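Local coordinates for protein 4-hydroxybutyrate coenzyme A transferase (Shewanella oneidensis, PDB 2OAS) that probably transfers coenzyme A between acyl-CoA thioesters and free carboxylic acids such as acetate and 4-hydroxybutyrate, at residues 313-318 and 371-376; 361-366 and 414-419. All coordinates share one frame; numbering follows the deposited sequence.

Interaction 1: 313-318 and 371-376; sequences TGQVCA and AGVVTT. With COA (coenzyme A), chain C.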
loop_
_atom_site.group_PDB
_atom_site.type_symbol
_atom_site.label_atom_id
_atom_site.label_comp_id
_atom_site.label_asym_id
_atom_site.label_seq_id
_atom_site.Cartn_x
_atom_site.Cartn_y
_atom_site.Cartn_z
ATOM N N THR A 313 -17.154 1.195 -2.071
ATOM C CA THR A 313 -16.216 0.794 -3.097
ATOM C C THR A 313 -15.117 -0.111 -2.545
ATOM O O THR A 313 -14.443 -0.820 -3.291
ATOM C CB THR A 313 -15.650 2.063 -3.795
ATOM O OG1 THR A 313 -15.349 1.752 -5.146
ATOM C CG2 THR A 313 -14.405 2.591 -3.109
ATOM N N GLY A 314 -14.970 -0.099 -1.232
ATOM C CA GLY A 314 -13.956 -0.906 -0.607
ATOM C C GLY A 314 -12.830 -0.084 -0.003
ATOM O O GLY A 314 -11.859 -0.666 0.473
ATOM N N GLN A 315 -12.908 1.250 -0.034
ATOM C CA GLN A 315 -11.832 2.040 0.580
ATOM C C GLN A 315 -11.985 1.932 2.094
ATOM O O GLN A 315 -13.039 2.213 2.639
ATOM C CB GLN A 315 -11.868 3.511 0.155
ATOM C CG GLN A 315 -11.677 3.753 -1.343
ATOM C CD GLN A 315 -11.336 5.203 -1.658
ATOM O OE1 GLN A 315 -10.198 5.635 -1.498
ATOM N NE2 GLN A 315 -12.343 5.972 -2.101
ATOM N N VAL A 316 -10.917 1.518 2.758
ATOM C CA VAL A 316 -10.907 1.301 4.192
ATOM C C VAL A 316 -10.232 2.394 5.016
ATOM O O VAL A 316 -9.080 2.775 4.757
ATOM C CB VAL A 316 -10.215 -0.039 4.493
ATOM C CG1 VAL A 316 -10.136 -0.289 6.002
ATOM C CG2 VAL A 316 -10.964 -1.165 3.790
ATOM N N CYS A 317 -10.966 2.891 6.011
ATOM C CA CYS A 317 -10.482 3.924 6.922
ATOM C C CYS A 317 -10.398 3.292 8.287
ATOM O O CYS A 317 -11.398 2.789 8.791
ATOM C CB CYS A 317 -11.451 5.089 6.995
ATOM S SG CYS A 317 -11.038 6.224 8.333
ATOM N N ALA A 318 -9.223 3.327 8.902
ATOM C CA ALA A 318 -9.055 2.690 10.203
ATOM C C ALA A 318 -8.183 3.442 11.210
ATOM O O ALA A 318 -7.884 2.917 12.289
ATOM C CB ALA A 318 -8.509 1.281 9.995
ATOM N N ALA A 371 -11.387 11.621 5.708
ATOM C CA ALA A 371 -11.154 10.327 6.329
ATOM C C ALA A 371 -9.792 9.766 5.901
ATOM O O ALA A 371 -9.427 9.798 4.720
ATOM C CB ALA A 371 -12.269 9.360 5.952
ATOM N N GLY A 372 -9.037 9.271 6.873
ATOM C CA GLY A 372 -7.728 8.722 6.564
ATOM C C GLY A 372 -7.835 7.336 5.970
ATOM O O GLY A 372 -8.285 6.396 6.633
ATOM N N VAL A 373 -7.444 7.195 4.710
ATOM C CA VAL A 373 -7.492 5.882 4.083
ATOM C C VAL A 373 -6.239 5.108 4.501
ATOM O O VAL A 373 -5.127 5.558 4.247
ATOM C CB VAL A 373 -7.511 5.997 2.552
ATOM C CG1 VAL A 373 -7.264 4.627 1.929
ATOM C CG2 VAL A 373 -8.821 6.576 2.094
ATOM N N VAL A 374 -6.413 3.967 5.153
ATOM C CA VAL A 374 -5.262 3.159 5.571
ATOM C C VAL A 374 -5.026 2.039 4.556
ATOM O O VAL A 374 -3.896 1.780 4.154
ATOM C CB VAL A 374 -5.489 2.543 6.974
ATOM C CG1 VAL A 374 -4.300 1.664 7.372
ATOM C CG2 VAL A 374 -5.672 3.660 7.990
ATOM N N THR A 375 -6.111 1.393 4.140
ATOM C CA THR A 375 -6.062 0.315 3.166
ATOM C C THR A 375 -6.932 0.738 1.980
ATOM O O THR A 375 -8.080 1.132 2.147
ATOM C CB THR A 375 -6.598 -0.982 3.784
ATOM O OG1 THR A 375 -5.783 -1.335 4.899
ATOM C CG2 THR A 375 -6.588 -2.106 2.779
ATOM N N THR A 376 -6.369 0.639 0.784
ATOM C CA THR A 376 -7.044 1.062 -0.427
ATOM C C THR A 376 -7.912 0.003 -1.086
ATOM O O THR A 376 -7.869 -1.169 -0.719
ATOM C CB THR A 376 -6.006 1.544 -1.443
ATOM O OG1 THR A 376 -5.168 0.447 -1.823
ATOM C CG2 THR A 376 -5.123 2.618 -0.823
HETATM N N1A COA C . -18.259 6.647 12.629
HETATM C C2A COA C . -18.519 7.329 13.895
HETATM N N3A COA C . -18.012 6.612 15.083
HETATM C C4A COA C . -17.326 5.311 14.989
HETATM C C5A COA C . -17.063 4.655 13.733
HETATM C C6A COA C . -17.570 5.349 12.526
HETATM N N6A COA C . -17.378 4.782 11.242
HETATM N N7A COA C . -16.402 3.455 13.943
HETATM C C8A COA C . -16.238 3.388 15.337
HETATM N N9A COA C . -16.786 4.511 15.999
HETATM C C1B COA C . -16.824 4.795 17.419
HETATM C C2B COA C . -17.451 3.754 18.397
HETATM O O2B COA C . -18.660 4.169 18.925
HETATM C C3B COA C . -16.396 3.462 19.464
HETATM O O3B COA C . -16.935 3.710 20.801
HETATM P P3B COA C . -16.106 3.505 22.134
HETATM O O7A COA C . -15.540 2.152 22.308
HETATM O O8A COA C . -14.976 4.483 22.161
HETATM O O9A COA C . -16.972 3.825 23.260
HETATM C C4B COA C . -15.207 4.282 19.137
HETATM O O4B COA C . -15.472 5.051 17.951
HETATM C C5B COA C . -14.094 3.150 19.093
HETATM O O5B COA C . -14.345 2.205 18.039
HETATM P P1A COA C . -13.969 0.588 18.033
HETATM O O1A COA C . -14.535 -0.153 19.126
HETATM O O2A COA C . -14.409 -0.083 16.750
HETATM O O3A COA C . -12.392 0.630 18.105
HETATM P P2A COA C . -11.491 -0.638 18.100
HETATM O O4A COA C . -10.701 -0.671 19.328
HETATM O O5A COA C . -12.279 -1.854 18.028
HETATM O O6A COA C . -10.645 -0.767 16.907
HETATM C CBP COA C . -9.464 0.056 14.828
HETATM C CCP COA C . -10.795 -0.623 15.495
HETATM C CDP COA C . -9.722 1.445 15.510
HETATM C CEP COA C . -9.620 0.200 13.251
HETATM C CAP COA C . -8.016 -0.619 15.360
HETATM O OAP COA C . -8.136 -1.963 14.799
HETATM C C9P COA C . -6.761 0.030 14.764
HETATM O O9P COA C . -6.101 0.764 15.484
HETATM N N8P COA C . -6.434 -0.278 13.419
HETATM C C7P COA C . -5.336 0.130 12.553
HETATM C C6P COA C . -4.442 -1.007 11.934
HETATM C C5P COA C . -3.342 -1.491 12.787
HETATM O O5P COA C . -2.228 -1.719 12.302
HETATM N N4P COA C . -3.676 -1.652 14.179
HETATM C C3P COA C . -2.884 -2.079 15.323
HETATM C C2P COA C . -2.065 -3.414 15.158
HETATM S S1P COA C . -0.303 -3.223 15.555
#
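With CG1 anti to the backbone N (chi1 178°), Val-316 keeps CG2 beside its own N and near Thr-375 O, while the same setting in Val-374 (chi1 178°) leaves CG2 beside its own N and against the backbone of Ala-318, 3.7 Å from the N of Ala-318. CB of Val-316 and CB of Thr-375 come within 3.8 Å because the paired strands put both side chains on one face. Between these side chains the backbones do the binding. Val-316 N donates to Thr-375 O at 2.9 Å, meeting the carbonyl nearly end-on. Val-316 O is gripped twice: Val-374 N lies 2.9 Å from it, in the carbonyl plane, and Thr-375 N adds a weak bond at 3.3 Å. Two consecutive residues, Val-374 and Thr-375, thus face the single residue Val-316, which defines a classic beta bulge. It interrupts what is, within this chain, the edge strand of a small four-stranded sheet, where 316-317 and 373-375 run antiparallel. The face shared by Val-316 and Thr-375 turns to helix 332-341, and the hydroxyl of Thr-375 is hydrogen-bonded to Gln-332, itself a residue of the coenzyme A binding site. On the 371-373 side of the bulge, CA of Cys-317 lies 3.3 Å from Gly-372 O in a CA-H...O contact, and SG rests on CB of Ala-371 at 4.1 Å. CG2 of Val-373 packs against OE1 of Gln-315. That OE1 accepts from N of Val-373 of the second subunit, and NE2 donates to O of Ala-371 of the second subunit, so this edge is also part of the dimer interface. Just past the strand, Ala-318 lies in the cofactor pocket, where its CB touches CEP, a methyl carbon of the pantetheine arm of coenzyme A, at 3.6 Å.

Interaction 2: 361-366 and 414-419; sequences SRIASV and EQLSRD. With COA (coenzyme A), chain C.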
loop_
_atom_site.group_PDB
_atom_site.type_symbol
_atom_site.label_atom_id
_atom_site.label_comp_id
_atom_site.label_asym_id
_atom_site.label_seq_id
_atom_site.Cartn_x
_atom_site.Cartn_y
_atom_site.Cartn_z
ATOM N N SER A 361 -23.661 3.961 10.356
ATOM C CA SER A 361 -23.291 2.798 9.564
ATOM C C SER A 361 -21.795 2.853 9.264
ATOM O O SER A 361 -21.306 3.849 8.732
ATOM C CB SER A 361 -24.084 2.797 8.255
ATOM O OG SER A 361 -23.691 1.736 7.407
ATOM N N ARG A 362 -21.065 1.795 9.617
ATOM C CA ARG A 362 -19.630 1.760 9.360
ATOM C C ARG A 362 -19.390 1.643 7.857
ATOM O O ARG A 362 -18.344 2.031 7.329
ATOM C CB ARG A 362 -18.976 0.600 10.114
ATOM C CG ARG A 362 -19.032 0.770 11.621
ATOM C CD ARG A 362 -17.881 0.076 12.302
ATOM N NE ARG A 362 -17.911 0.313 13.736
ATOM C CZ ARG A 362 -16.936 -0.017 14.578
ATOM N NH1 ARG A 362 -17.071 0.244 15.868
ATOM N NH2 ARG A 362 -15.829 -0.601 14.142
ATOM N N ILE A 363 -20.382 1.097 7.168
ATOM C CA ILE A 363 -20.319 0.962 5.734
ATOM C C ILE A 363 -21.117 2.134 5.192
ATOM O O ILE A 363 -22.347 2.091 5.130
ATOM C CB ILE A 363 -20.961 -0.330 5.280
ATOM C CG1 ILE A 363 -20.282 -1.502 5.978
ATOM C CG2 ILE A 363 -20.869 -0.453 3.781
ATOM C CD1 ILE A 363 -20.967 -2.810 5.743
ATOM N N ALA A 364 -20.403 3.196 4.831
ATOM C CA ALA A 364 -21.011 4.405 4.304
ATOM C C ALA A 364 -20.872 4.425 2.798
ATOM O O ALA A 364 -19.984 3.788 2.240
ATOM C CB ALA A 364 -20.328 5.630 4.889
ATOM N N SER A 365 -21.756 5.164 2.138
ATOM C CA SER A 365 -21.699 5.253 0.693
ATOM C C SER A 365 -20.363 5.888 0.299
ATOM O O SER A 365 -19.772 5.537 -0.718
ATOM C CB SER A 365 -22.861 6.096 0.175
ATOM O OG SER A 365 -22.801 7.398 0.722
ATOM N N VAL A 366 -19.885 6.817 1.115
ATOM C CA VAL A 366 -18.623 7.463 0.833
ATOM C C VAL A 366 -17.940 7.798 2.145
ATOM O O VAL A 366 -18.594 8.019 3.165
ATOM C CB VAL A 366 -18.823 8.759 0.005
ATOM C CG1 VAL A 366 -19.484 9.831 0.852
ATOM C CG2 VAL A 366 -17.500 9.240 -0.522
ATOM N N GLU A 414 -31.322 0.574 2.205
ATOM C CA GLU A 414 -32.053 1.485 1.326
ATOM C C GLU A 414 -31.213 2.717 0.958
ATOM O O GLU A 414 -31.038 3.026 -0.226
ATOM C CB GLU A 414 -33.368 1.905 1.999
ATOM C CG GLU A 414 -33.890 3.295 1.609
ATOM C CD GLU A 414 -34.510 4.057 2.806
ATOM O OE1 GLU A 414 -35.676 3.763 3.171
ATOM O OE2 GLU A 414 -33.797 4.945 3.378
ATOM N N GLN A 415 -30.693 3.423 1.960
ATOM C CA GLN A 415 -29.857 4.596 1.702
ATOM C C GLN A 415 -28.635 4.220 0.866
ATOM O O GLN A 415 -28.361 4.841 -0.161
ATOM C CB GLN A 415 -29.364 5.229 3.003
ATOM C CG GLN A 415 -30.206 6.370 3.533
ATOM C CD GLN A 415 -30.322 7.530 2.554
ATOM O OE1 GLN A 415 -29.331 7.971 1.969
ATOM N NE2 GLN A 415 -31.540 8.035 2.381
ATOM N N LEU A 416 -27.897 3.208 1.322
ATOM C CA LEU A 416 -26.697 2.766 0.624
ATOM C C LEU A 416 -27.017 2.433 -0.821
ATOM O O LEU A 416 -26.331 2.880 -1.738
ATOM C CB LEU A 416 -26.076 1.546 1.320
ATOM C CG LEU A 416 -25.431 1.796 2.689
ATOM C CD1 LEU A 416 -25.015 0.481 3.310
ATOM C CD2 LEU A 416 -24.244 2.732 2.554
ATOM N N SER A 417 -28.062 1.647 -1.031
ATOM C CA SER A 417 -28.440 1.306 -2.379
ATOM C C SER A 417 -28.729 2.558 -3.225
ATOM O O SER A 417 -28.346 2.614 -4.397
ATOM C CB SER A 417 -29.651 0.388 -2.368
ATOM O OG SER A 417 -30.097 0.167 -3.687
ATOM N N ARG A 418 -29.395 3.556 -2.644
ATOM C CA ARG A 418 -29.699 4.796 -3.355
ATOM C C ARG A 418 -28.431 5.512 -3.826
ATOM O O ARG A 418 -28.252 5.765 -5.025
ATOM C CB ARG A 418 -30.506 5.757 -2.461
ATOM C CG ARG A 418 -32.017 5.647 -2.632
ATOM C CD ARG A 418 -32.784 6.296 -1.467
ATOM N NE ARG A 418 -34.227 6.232 -1.697
ATOM C CZ ARG A 418 -34.913 5.118 -1.988
ATOM N NH1 ARG A 418 -34.303 3.935 -2.093
ATOM N NH2 ARG A 418 -36.232 5.188 -2.175
ATOM N N ASP A 419 -27.552 5.831 -2.879
ATOM C CA ASP A 419 -26.314 6.521 -3.190
ATOM C C ASP A 419 -25.412 5.692 -4.121
ATOM O O ASP A 419 -24.436 6.201 -4.680
ATOM C CB ASP A 419 -25.562 6.877 -1.897
ATOM C CG ASP A 419 -26.369 7.783 -0.972
ATOM O OD1 ASP A 419 -27.052 8.700 -1.480
ATOM O OD2 ASP A 419 -26.305 7.587 0.264
HETATM N N1A COA C . -18.259 6.647 12.629
HETATM C C2A COA C . -18.519 7.329 13.895
HETATM N N3A COA C . -18.012 6.612 15.083
HETATM C C4A COA C . -17.326 5.311 14.989
HETATM C C5A COA C . -17.063 4.655 13.733
HETATM C C6A COA C . -17.570 5.349 12.526
HETATM N N6A COA C . -17.378 4.782 11.242
HETATM N N7A COA C . -16.402 3.455 13.943
HETATM C C8A COA C . -16.238 3.388 15.337
HETATM N N9A COA C . -16.786 4.511 15.999
HETATM C C1B COA C . -16.824 4.795 17.419
HETATM C C2B COA C . -17.451 3.754 18.397
HETATM O O2B COA C . -18.660 4.169 18.925
HETATM C C3B COA C . -16.396 3.462 19.464
HETATM O O3B COA C . -16.935 3.710 20.801
HETATM P P3B COA C . -16.106 3.505 22.134
HETATM O O7A COA C . -15.540 2.152 22.308
HETATM O O8A COA C . -14.976 4.483 22.161
HETATM O O9A COA C . -16.972 3.825 23.260
HETATM C C4B COA C . -15.207 4.282 19.137
HETATM O O4B COA C . -15.472 5.051 17.951
HETATM C C5B COA C . -14.094 3.150 19.093
HETATM O O5B COA C . -14.345 2.205 18.039
HETATM P P1A COA C . -13.969 0.588 18.033
HETATM O O1A COA C . -14.535 -0.153 19.126
HETATM O O2A COA C . -14.409 -0.083 16.750
HETATM O O3A COA C . -12.392 0.630 18.105
HETATM P P2A COA C . -11.491 -0.638 18.100
HETATM O O4A COA C . -10.701 -0.671 19.328
HETATM O O5A COA C . -12.279 -1.854 18.028
HETATM O O6A COA C . -10.645 -0.767 16.907
HETATM C CBP COA C . -9.464 0.056 14.828
HETATM C CCP COA C . -10.795 -0.623 15.495
HETATM C CDP COA C . -9.722 1.445 15.510
HETATM C CEP COA C . -9.620 0.200 13.251
HETATM C CAP COA C . -8.016 -0.619 15.360
HETATM O OAP COA C . -8.136 -1.963 14.799
HETATM C C9P COA C . -6.761 0.030 14.764
HETATM O O9P COA C . -6.101 0.764 15.484
HETATM N N8P COA C . -6.434 -0.278 13.419
HETATM C C7P COA C . -5.336 0.130 12.553
HETATM C C6P COA C . -4.442 -1.007 11.934
HETATM C C5P COA C . -3.342 -1.491 12.787
HETATM O O5P COA C . -2.228 -1.719 12.302
HETATM N N4P COA C . -3.676 -1.652 14.179
HETATM C C3P COA C . -2.884 -2.079 15.323
HETATM C C2P COA C . -2.065 -3.414 15.158
HETATM S S1P COA C . -0.303 -3.223 15.555
#
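The chain at 363-365 brings a strand edge against one side of helix 410-422, with CA of Ser-365 5.6 Å from CA of Leu-416, and no hydrogen bond joins the two backbones. Leu-416 does most of the bridging. Its CG stands anti to the carbonyl carbon (chi1 -70°) and chi2 is extended, which carries the isobutyl end off the helix to the strand: CD2 sits 3.3 Å from Ile-363 O and also reaches Ser-365 N, while CD1 meets CG2 of Ile-363 at 4.3 Å. That carbonyl, though bordered by methyl groups, accepts a hydrogen bond of 2.7 Å from the hydroxyl of Ser-361, which approaches from above the carbonyl plane. One turn further along the helix, CB of Asp-419 abuts CB of Ser-365 at 3.5 Å, methylene against methylene.

Arg-362 takes no part in this packing; its side chain extends from the residue just before strand 363-364 to the cofactor and binds it. NH1 and NH2 both donate to O2A of the coenzyme A diphosphate, NH1 at 2.8 Å and NH2 at 3.0 Å, and the adenine C8A lies 3.2 Å above one face of the guanidinium, toward its rim. Weak hydrogen bonds from NE to Thr-354 O and from NH2 to Ala-307 O help position the group.

Strand 363-364 is, within this chain, an outer strand of the small mixed sheet, pairing in parallel with 309-311 through bonds of Arg-362 and Ala-364 to Val-310. The C-terminal helix 410-422 packs beside it, with Ala-408 touching both Ile-363 and Leu-416, and Trp-424 beyond the helix binding Ser-365 O.

The two contacts occupy opposite edges of the same four-stranded sheet, as counted within this chain: 373-375 is one outer strand and 363-364 the other, with 316-317 and 309-311 between them. Interaction 1 is wholly buried and relies on backbone hydrogen bonding between strands, whereas interaction 2, farther from the chain's centre and only partly buried, joins a strand to the C-terminal helix by side-chain contacts, chiefly leucine methyls on the strand's backbone, without a hydrogen bond across. Their relation to coenzyme A also differs. The first borders the pantetheine arm with an alanine; the second sends an arginine to the diphosphate and adenine. Their centres are 15 Å apart, and their segments alternate along the chain without touching.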